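Local atomic coordinates of conserved hypothetical alanine RICH protein (Mycobacterium tuberculosis, PDB entry 2IB0), a protein that is of unknown function but adopts a four-helix bundle of the ferritin-like kind and pairs with a second copy of itself. Residues Asn23-Asp28 against Arg115-His120; Asp109-Trp114 against Thr132-Ser137. All coordinates share one frame; numbering follows the deposited sequence.

How the contacts relate
Contact 1 joins helix 18-46 to helix 96-120, and contact 2 joins helix 96-120 to helix 124-150, so the two share helix 96-120 and bind three helices of the four-helix bundle together. Contact 1 lies near one end of the bundle and contact 2 nearer its middle; their centres lie about 14 and 7 Å from the centre of the chain and about 11 Å from each other. They also meet directly: Leu26 CD1 packs 3.8 Å from Trp114 CZ3, and Arg115 N lies 3.9 Å from Leu134 CG. With the function unknown, neither contact can be tied to an active site, but residues of both segment pairs also touch the second subunit.

Contact 1: Asn23-Asp28 against Arg115-His120; sequences NAALCD and RAVVEH
Ala25 carries this antiparallel helix pair, its methyl group directed toward helix 96-120, where it meets Ala116, Val117 and His120. The CB atom of Ala25 lies 3.8 Å from the carbonyl oxygen Ala116 O and 3.9 Å from Val117 CG2, while the imidazole of His120 approaches the same methyl obliquely through CD2. So small a side chain suits the place, for the CA atoms of Ala25 and Val117 are 5.2 Å apart. The axes of the two short segments come within 8.5 Å of each other. Their directions differ by 161°, which is nearly antiparallel. The backbone of Ala25 takes part as well, because Val117 CG2 reaches Ala25 O at 3.2 Å, a close approach of a methyl to a carbonyl oxygen. The two methyls of Val117 divide the work: CG2 meets Ala25 and the Leu26 backbone, CG1 meets Leu26 CD1. CG1 is anti to the backbone N (chi1 179°), which leaves CG2 beside that nitrogen and against the turn formed by Ala25 and Leu26. One residue further on, Leu26 presents its backbone to the same methyl, with its CA 3.7 Å from Val117 CG2. Leu26 CD1 meets Val117 CG1 at 4.3 Å, a looser contact. A branched aliphatic chain fits here because it can touch helix 96-120 on one side and still fill the bundle interior on another. Across the interface, the His120 ring is backed by its own neighbour, Glu119 CG, which lies over the centre of one face. Beyond the pair, Leu26 packs on Val69, Met72 and Leu73, whereas Val117 also touches Ala130. The contact lies toward one end of the four-helix bundle, with helix 52-75 on the Leu26 side and helix 124-150 beside Val117.

Contact 2: Asp109-Trp114 against Thr132-Ser137; sequences DGATAW and TALTES
In Trp114, chi1 of -68° sets CG beside the backbone N, and chi2 of 109° turns the indole so that one face meets the Ala133 methyl; Leu134 has its CG anti to the backbone N, which brings CD2 against Ala111 CB. The Ala133 methyl makes a CH-pi contact: CB stands 3.6 Å from the centroid of the five-membered ring of Trp114, only 12° off the ring normal. A methyl is small enough to let the broad indole lie close against the helix. Trp114 CB meets Leu134 CB at 3.8 Å, and Leu134 CD2 packs 3.9 Å from Ala111 CB. Toward the other end, Ser137 CB rests 3.7 Å from Ala111 N. Gly110 and Ala111 keep this side slim, in line with segment axes only 8.2 Å apart. The Ser137 OG lies 2.9 Å from Ala133 O of its own helix, a possible hydrogen bond, though another acceptor is within reach of the same proton. NE1 of Trp114 hydrogen-bonds to Glu33 OE2 on helix 18-46. The ring is thus fixed by the methyl over one face and by its N-H bond, so a buried polar group is satisfied while the helices pack closely through apolar atoms.

Contact 1: Asn23-Asp28 against Arg115-His120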
ATOM      1  N   ASN A  23      -1.560 -21.391   3.701  1.00 33.97           N
ATOM      2  CA  ASN A  23      -0.172 -21.774   4.015  1.00 33.73           C
ATOM      3  C   ASN A  23       0.795 -21.579   2.864  1.00 33.40           C
ATOM      4  O   ASN A  23       1.935 -21.105   3.047  1.00 33.03           O
ATOM      5  CB  ASN A  23      -0.109 -23.240   4.493  1.00 32.71           C
ATOM      6  CG  ASN A  23      -0.804 -23.440   5.832  1.00 33.49           C
ATOM      7  OD1 ASN A  23      -1.229 -22.472   6.471  1.00 36.66           O
ATOM      8  ND2 ASN A  23      -0.934 -24.689   6.258  1.00 35.14           N
ATOM      9  N   ALA A  24       0.350 -21.979   1.673  1.00 32.76           N
ATOM     10  CA  ALA A  24       1.170 -21.836   0.500  1.00 32.15           C
ATOM     11  C   ALA A  24       1.453 -20.392   0.225  1.00 31.68           C
ATOM     12  O   ALA A  24       2.595 -20.066  -0.099  1.00 33.01           O
ATOM     13  CB  ALA A  24       0.537 -22.502  -0.710  1.00 33.57           C
ATOM     14  N   ALA A  25       0.440 -19.511   0.360  1.00 30.30           N
ATOM     15  CA  ALA A  25       0.681 -18.117   0.098  1.00 28.96           C
ATOM     16  C   ALA A  25       1.661 -17.532   1.118  1.00 27.92           C
ATOM     17  O   ALA A  25       2.455 -16.694   0.782  1.00 25.88           O
ATOM     18  CB  ALA A  25      -0.667 -17.300   0.076  1.00 28.52           C
ATOM     19  N   LEU A  26       1.543 -17.902   2.387  1.00 27.95           N
ATOM     20  CA  LEU A  26       2.350 -17.236   3.397  1.00 28.34           C
ATOM     21  C   LEU A  26       3.802 -17.744   3.379  1.00 30.05           C
ATOM     22  O   LEU A  26       4.743 -16.966   3.679  1.00 28.64           O
ATOM     23  CB  LEU A  26       1.704 -17.409   4.783  1.00 29.06           C
ATOM     24  CG  LEU A  26       2.374 -16.712   5.978  1.00 29.77           C
ATOM     25  CD1 LEU A  26       2.350 -15.212   5.884  1.00 26.83           C
ATOM     26  CD2 LEU A  26       1.852 -17.204   7.334  1.00 27.66           C
ATOM     27  N   CYS A  27       3.973 -19.039   3.053  1.00 30.92           N
ATOM     28  CA  CYS A  27       5.290 -19.598   2.783  1.00 32.39           C
ATOM     29  C   CYS A  27       5.958 -18.901   1.607  1.00 31.42           C
ATOM     30  O   CYS A  27       7.108 -18.539   1.705  1.00 30.72           O
ATOM     31  CB  CYS A  27       5.255 -21.138   2.572  1.00 33.32           C
ATOM     32  SG  CYS A  27       4.938 -22.066   4.107  1.00 39.21           S
ATOM     33  N   ASP A  28       5.236 -18.689   0.503  1.00 32.90           N
ATOM     34  CA  ASP A  28       5.804 -17.927  -0.634  1.00 33.64           C
ATOM     35  C   ASP A  28       6.243 -16.528  -0.211  1.00 33.71           C
ATOM     36  O   ASP A  28       7.262 -16.045  -0.674  1.00 35.20           O
ATOM     37  CB  ASP A  28       4.796 -17.730  -1.751  1.00 34.53           C
ATOM     38  CG  ASP A  28       4.487 -18.997  -2.499  1.00 38.04           C
ATOM     39  OD1 ASP A  28       5.313 -19.930  -2.491  1.00 39.06           O
ATOM     40  OD2 ASP A  28       3.377 -19.058  -3.076  1.00 40.42           O
ATOM     41  N   ARG A 115      -0.152  -9.422  -1.646  1.00 32.44           N
ATOM     42  CA  ARG A 115      -1.521  -9.426  -2.179  1.00 32.58           C
ATOM     43  C   ARG A 115      -2.059 -10.847  -2.250  1.00 31.99           C
ATOM     44  O   ARG A 115      -3.234 -11.058  -2.030  1.00 31.42           O
ATOM     45  CB  ARG A 115      -1.582  -8.756  -3.546  1.00 33.12           C
ATOM     46  CG  ARG A 115      -2.962  -8.645  -4.093  1.00 36.30           C
ATOM     47  CD  ARG A 115      -2.979  -7.846  -5.403  1.00 38.51           C
ATOM     48  NE  ARG A 115      -2.249  -6.590  -5.270  1.00 39.87           N
ATOM     49  CZ  ARG A 115      -1.074  -6.316  -5.828  1.00 43.63           C
ATOM     50  NH1 ARG A 115      -0.444  -7.215  -6.600  1.00 40.71           N
ATOM     51  NH2 ARG A 115      -0.525  -5.120  -5.614  1.00 45.17           N
ATOM     52  N   ALA A 116      -1.206 -11.829  -2.559  1.00 30.54           N
ATOM     53  CA  ALA A 116      -1.671 -13.233  -2.556  1.00 29.83           C
ATOM     54  C   ALA A 116      -2.060 -13.747  -1.169  1.00 29.63           C
ATOM     55  O   ALA A 116      -2.980 -14.533  -1.042  1.00 29.41           O
ATOM     56  CB  ALA A 116      -0.622 -14.146  -3.177  1.00 29.95           C
ATOM     57  N   VAL A 117      -1.311 -13.357  -0.133  1.00 29.29           N
ATOM     58  CA  VAL A 117      -1.702 -13.696   1.245  1.00 27.52           C
ATOM     59  C   VAL A 117      -3.054 -13.016   1.628  1.00 26.47           C
ATOM     60  O   VAL A 117      -3.967 -13.655   2.233  1.00 25.55           O
ATOM     61  CB  VAL A 117      -0.541 -13.373   2.256  1.00 27.20           C
ATOM     62  CG1 VAL A 117      -0.963 -13.706   3.684  1.00 26.75           C
ATOM     63  CG2 VAL A 117       0.815 -14.187   1.901  1.00 27.05           C
ATOM     64  N   VAL A 118      -3.212 -11.729   1.283  1.00 26.41           N
ATOM     65  CA  VAL A 118      -4.525 -11.055   1.544  1.00 25.96           C
ATOM     66  C   VAL A 118      -5.642 -11.890   0.946  1.00 26.92           C
ATOM     67  O   VAL A 118      -6.695 -12.098   1.570  1.00 26.47           O
ATOM     68  CB  VAL A 118      -4.635  -9.586   0.937  1.00 25.91           C
ATOM     69  CG1 VAL A 118      -6.085  -9.003   1.043  1.00 25.88           C
ATOM     70  CG2 VAL A 118      -3.634  -8.646   1.567  1.00 27.44           C
ATOM     71  N   GLU A 119      -5.439 -12.295  -0.306  1.00 28.09           N
ATOM     72  CA  GLU A 119      -6.440 -13.013  -1.063  1.00 30.15           C
ATOM     73  C   GLU A 119      -6.804 -14.400  -0.452  1.00 29.85           C
ATOM     74  O   GLU A 119      -7.970 -14.767  -0.389  1.00 28.30           O
ATOM     75  CB  GLU A 119      -5.906 -13.161  -2.488  1.00 31.11           C
ATOM     76  CG  GLU A 119      -6.878 -13.894  -3.398  1.00 35.21           C
ATOM     77  CD  GLU A 119      -6.397 -13.943  -4.838  1.00 40.68           C
ATOM     78  OE1 GLU A 119      -5.240 -13.579  -5.112  1.00 44.30           O
ATOM     79  OE2 GLU A 119      -7.198 -14.332  -5.701  1.00 47.16           O
ATOM     80  N   HIS A 120      -5.795 -15.151   0.004  1.00 31.02           N
ATOM     81  CA  HIS A 120      -6.006 -16.527   0.504  1.00 32.33           C
ATOM     82  C   HIS A 120      -6.013 -16.667   2.029  1.00 33.55           C
ATOM     83  O   HIS A 120      -6.232 -17.762   2.526  1.00 34.15           O
ATOM     84  CB  HIS A 120      -4.957 -17.499  -0.073  1.00 32.14           C
ATOM     85  CG  HIS A 120      -4.959 -17.570  -1.576  1.00 31.06           C
ATOM     86  ND1 HIS A 120      -6.019 -18.090  -2.290  1.00 32.60           N
ATOM     87  CD2 HIS A 120      -4.050 -17.180  -2.490  1.00 32.09           C
ATOM     88  CE1 HIS A 120      -5.771 -18.002  -3.581  1.00 31.76           C
ATOM     89  NE2 HIS A 120      -4.578 -17.464  -3.731  1.00 33.49           N
TER

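Contact 2: Asp109-Trp114 against Thr132-Ser137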
ATOM      1  N   ASP A 109       7.847  -7.064  -6.137  1.00 33.04           N
ATOM      2  CA  ASP A 109       7.661  -8.501  -5.976  1.00 33.32           C
ATOM      3  C   ASP A 109       7.046  -8.827  -4.582  1.00 33.10           C
ATOM      4  O   ASP A 109       6.277  -9.781  -4.432  1.00 31.71           O
ATOM      5  CB  ASP A 109       9.020  -9.247  -6.090  1.00 32.86           C
ATOM      6  CG  ASP A 109       9.562  -9.338  -7.537  1.00 36.67           C
ATOM      7  OD1 ASP A 109       8.830  -9.057  -8.525  1.00 37.74           O
ATOM      8  OD2 ASP A 109      10.754  -9.753  -7.683  1.00 43.59           O
ATOM      9  N   GLY A 110       7.446  -8.077  -3.552  1.00 33.43           N
ATOM     10  CA  GLY A 110       6.890  -8.271  -2.210  1.00 32.49           C
ATOM     11  C   GLY A 110       5.406  -7.875  -2.131  1.00 33.39           C
ATOM     12  O   GLY A 110       4.613  -8.570  -1.461  1.00 34.26           O
ATOM     13  N   ALA A 111       5.019  -6.767  -2.768  1.00 32.33           N
ATOM     14  CA  ALA A 111       3.584  -6.418  -2.891  1.00 32.67           C
ATOM     15  C   ALA A 111       2.787  -7.555  -3.533  1.00 33.08           C
ATOM     16  O   ALA A 111       1.750  -7.988  -3.027  1.00 33.55           O
ATOM     17  CB  ALA A 111       3.393  -5.129  -3.710  1.00 32.31           C
ATOM     18  N   THR A 112       3.296  -8.069  -4.641  1.00 33.97           N
ATOM     19  CA  THR A 112       2.660  -9.205  -5.327  1.00 33.95           C
ATOM     20  C   THR A 112       2.462 -10.417  -4.440  1.00 33.47           C
ATOM     21  O   THR A 112       1.414 -11.068  -4.525  1.00 32.98           O
ATOM     22  CB  THR A 112       3.462  -9.623  -6.561  1.00 34.30           C
ATOM     23  OG1 THR A 112       3.511  -8.518  -7.451  1.00 34.98           O
ATOM     24  CG2 THR A 112       2.802 -10.813  -7.293  1.00 34.54           C
ATOM     25  N   ALA A 113       3.469 -10.739  -3.623  1.00 33.78           N
ATOM     26  CA  ALA A 113       3.405 -11.912  -2.734  1.00 32.73           C
ATOM     27  C   ALA A 113       2.438 -11.647  -1.558  1.00 32.10           C
ATOM     28  O   ALA A 113       1.660 -12.500  -1.191  1.00 30.79           O
ATOM     29  CB  ALA A 113       4.768 -12.285  -2.226  1.00 32.67           C
ATOM     30  N   TRP A 114       2.487 -10.450  -1.002  1.00 31.65           N
ATOM     31  CA  TRP A 114       1.526 -10.052   0.024  1.00 31.76           C
ATOM     32  C   TRP A 114       0.081  -9.914  -0.433  1.00 31.74           C
ATOM     33  O   TRP A 114      -0.829 -10.272   0.317  1.00 31.22           O
ATOM     34  CB  TRP A 114       2.017  -8.832   0.811  1.00 31.40           C
ATOM     35  CG  TRP A 114       3.214  -9.270   1.641  1.00 32.31           C
ATOM     36  CD1 TRP A 114       4.525  -8.931   1.435  1.00 31.00           C
ATOM     37  CD2 TRP A 114       3.198 -10.167   2.753  1.00 32.04           C
ATOM     38  NE1 TRP A 114       5.329  -9.547   2.364  1.00 32.16           N
ATOM     39  CE2 TRP A 114       4.539 -10.314   3.188  1.00 32.38           C
ATOM     40  CE3 TRP A 114       2.174 -10.858   3.435  1.00 33.31           C
ATOM     41  CZ2 TRP A 114       4.891 -11.099   4.273  1.00 31.33           C
ATOM     42  CZ3 TRP A 114       2.529 -11.676   4.517  1.00 32.43           C
ATOM     43  CH2 TRP A 114       3.878 -11.792   4.922  1.00 33.48           C
ATOM     44  N   THR A 132      -1.061  -4.811   5.695  1.00 30.00           N
ATOM     45  CA  THR A 132      -0.017  -3.931   6.221  1.00 30.71           C
ATOM     46  C   THR A 132       1.358  -4.141   5.519  1.00 31.35           C
ATOM     47  O   THR A 132       2.005  -3.150   5.056  1.00 30.55           O
ATOM     48  CB  THR A 132       0.089  -4.119   7.735  1.00 31.14           C
ATOM     49  OG1 THR A 132      -1.156  -3.700   8.313  1.00 31.78           O
ATOM     50  CG2 THR A 132       1.221  -3.287   8.323  1.00 31.70           C
ATOM     51  N   ALA A 133       1.757  -5.415   5.385  1.00 30.49           N
ATOM     52  CA  ALA A 133       2.957  -5.800   4.648  1.00 29.41           C
ATOM     53  C   ALA A 133       2.873  -5.363   3.178  1.00 30.59           C
ATOM     54  O   ALA A 133       3.874  -4.874   2.615  1.00 29.36           O
ATOM     55  CB  ALA A 133       3.192  -7.298   4.768  1.00 29.01           C
ATOM     56  N   LEU A 134       1.694  -5.507   2.566  1.00 28.32           N
ATOM     57  CA  LEU A 134       1.512  -5.112   1.187  1.00 29.73           C
ATOM     58  C   LEU A 134       1.686  -3.574   1.028  1.00 30.45           C
ATOM     59  O   LEU A 134       2.375  -3.084   0.117  1.00 29.08           O
ATOM     60  CB  LEU A 134       0.103  -5.514   0.736  1.00 30.49           C
ATOM     61  CG  LEU A 134      -0.352  -5.612  -0.729  1.00 33.48           C
ATOM     62  CD1 LEU A 134      -1.825  -5.565  -0.776  1.00 34.83           C
ATOM     63  CD2 LEU A 134       0.183  -4.566  -1.629  1.00 34.28           C
ATOM     64  N   THR A 135       1.022  -2.839   1.912  1.00 31.09           N
ATOM     65  CA  THR A 135       1.081  -1.374   1.915  1.00 31.90           C
ATOM     66  C   THR A 135       2.496  -0.849   2.175  1.00 31.31           C
ATOM     67  O   THR A 135       2.937   0.094   1.488  1.00 32.04           O
ATOM     68  CB  THR A 135       0.129  -0.821   2.938  1.00 30.33           C
ATOM     69  OG1 THR A 135      -1.219  -1.108   2.510  1.00 32.96           O
ATOM     70  CG2 THR A 135       0.315   0.686   3.112  1.00 33.91           C
ATOM     71  N   GLU A 136       3.199  -1.457   3.127  1.00 30.57           N
ATOM     72  CA  GLU A 136       4.593  -1.089   3.408  1.00 31.61           C
ATOM     73  C   GLU A 136       5.541  -1.294   2.213  1.00 32.83           C
ATOM     74  O   GLU A 136       6.429  -0.454   2.008  1.00 33.11           O
ATOM     75  CB  GLU A 136       5.135  -1.821   4.633  1.00 30.46           C
ATOM     76  CG  GLU A 136       4.431  -1.336   5.924  1.00 31.26           C
ATOM     77  CD  GLU A 136       4.818  -2.145   7.146  1.00 32.46           C
ATOM     78  OE1 GLU A 136       5.430  -3.232   7.020  1.00 35.49           O
ATOM     79  OE2 GLU A 136       4.514  -1.696   8.261  1.00 33.84           O
ATOM     80  N   SER A 137       5.361  -2.421   1.503  1.00 32.29           N
ATOM     81  CA  SER A 137       6.113  -2.798   0.301  1.00 33.33           C
ATOM     82  C   SER A 137       5.868  -1.737  -0.785  1.00 32.89           C
ATOM     83  O   SER A 137       6.789  -1.260  -1.419  1.00 32.80           O
ATOM     84  CB  SER A 137       5.637  -4.174  -0.214  1.00 32.64           C
ATOM     85  OG  SER A 137       5.941  -5.233   0.677  1.00 32.56           O
TER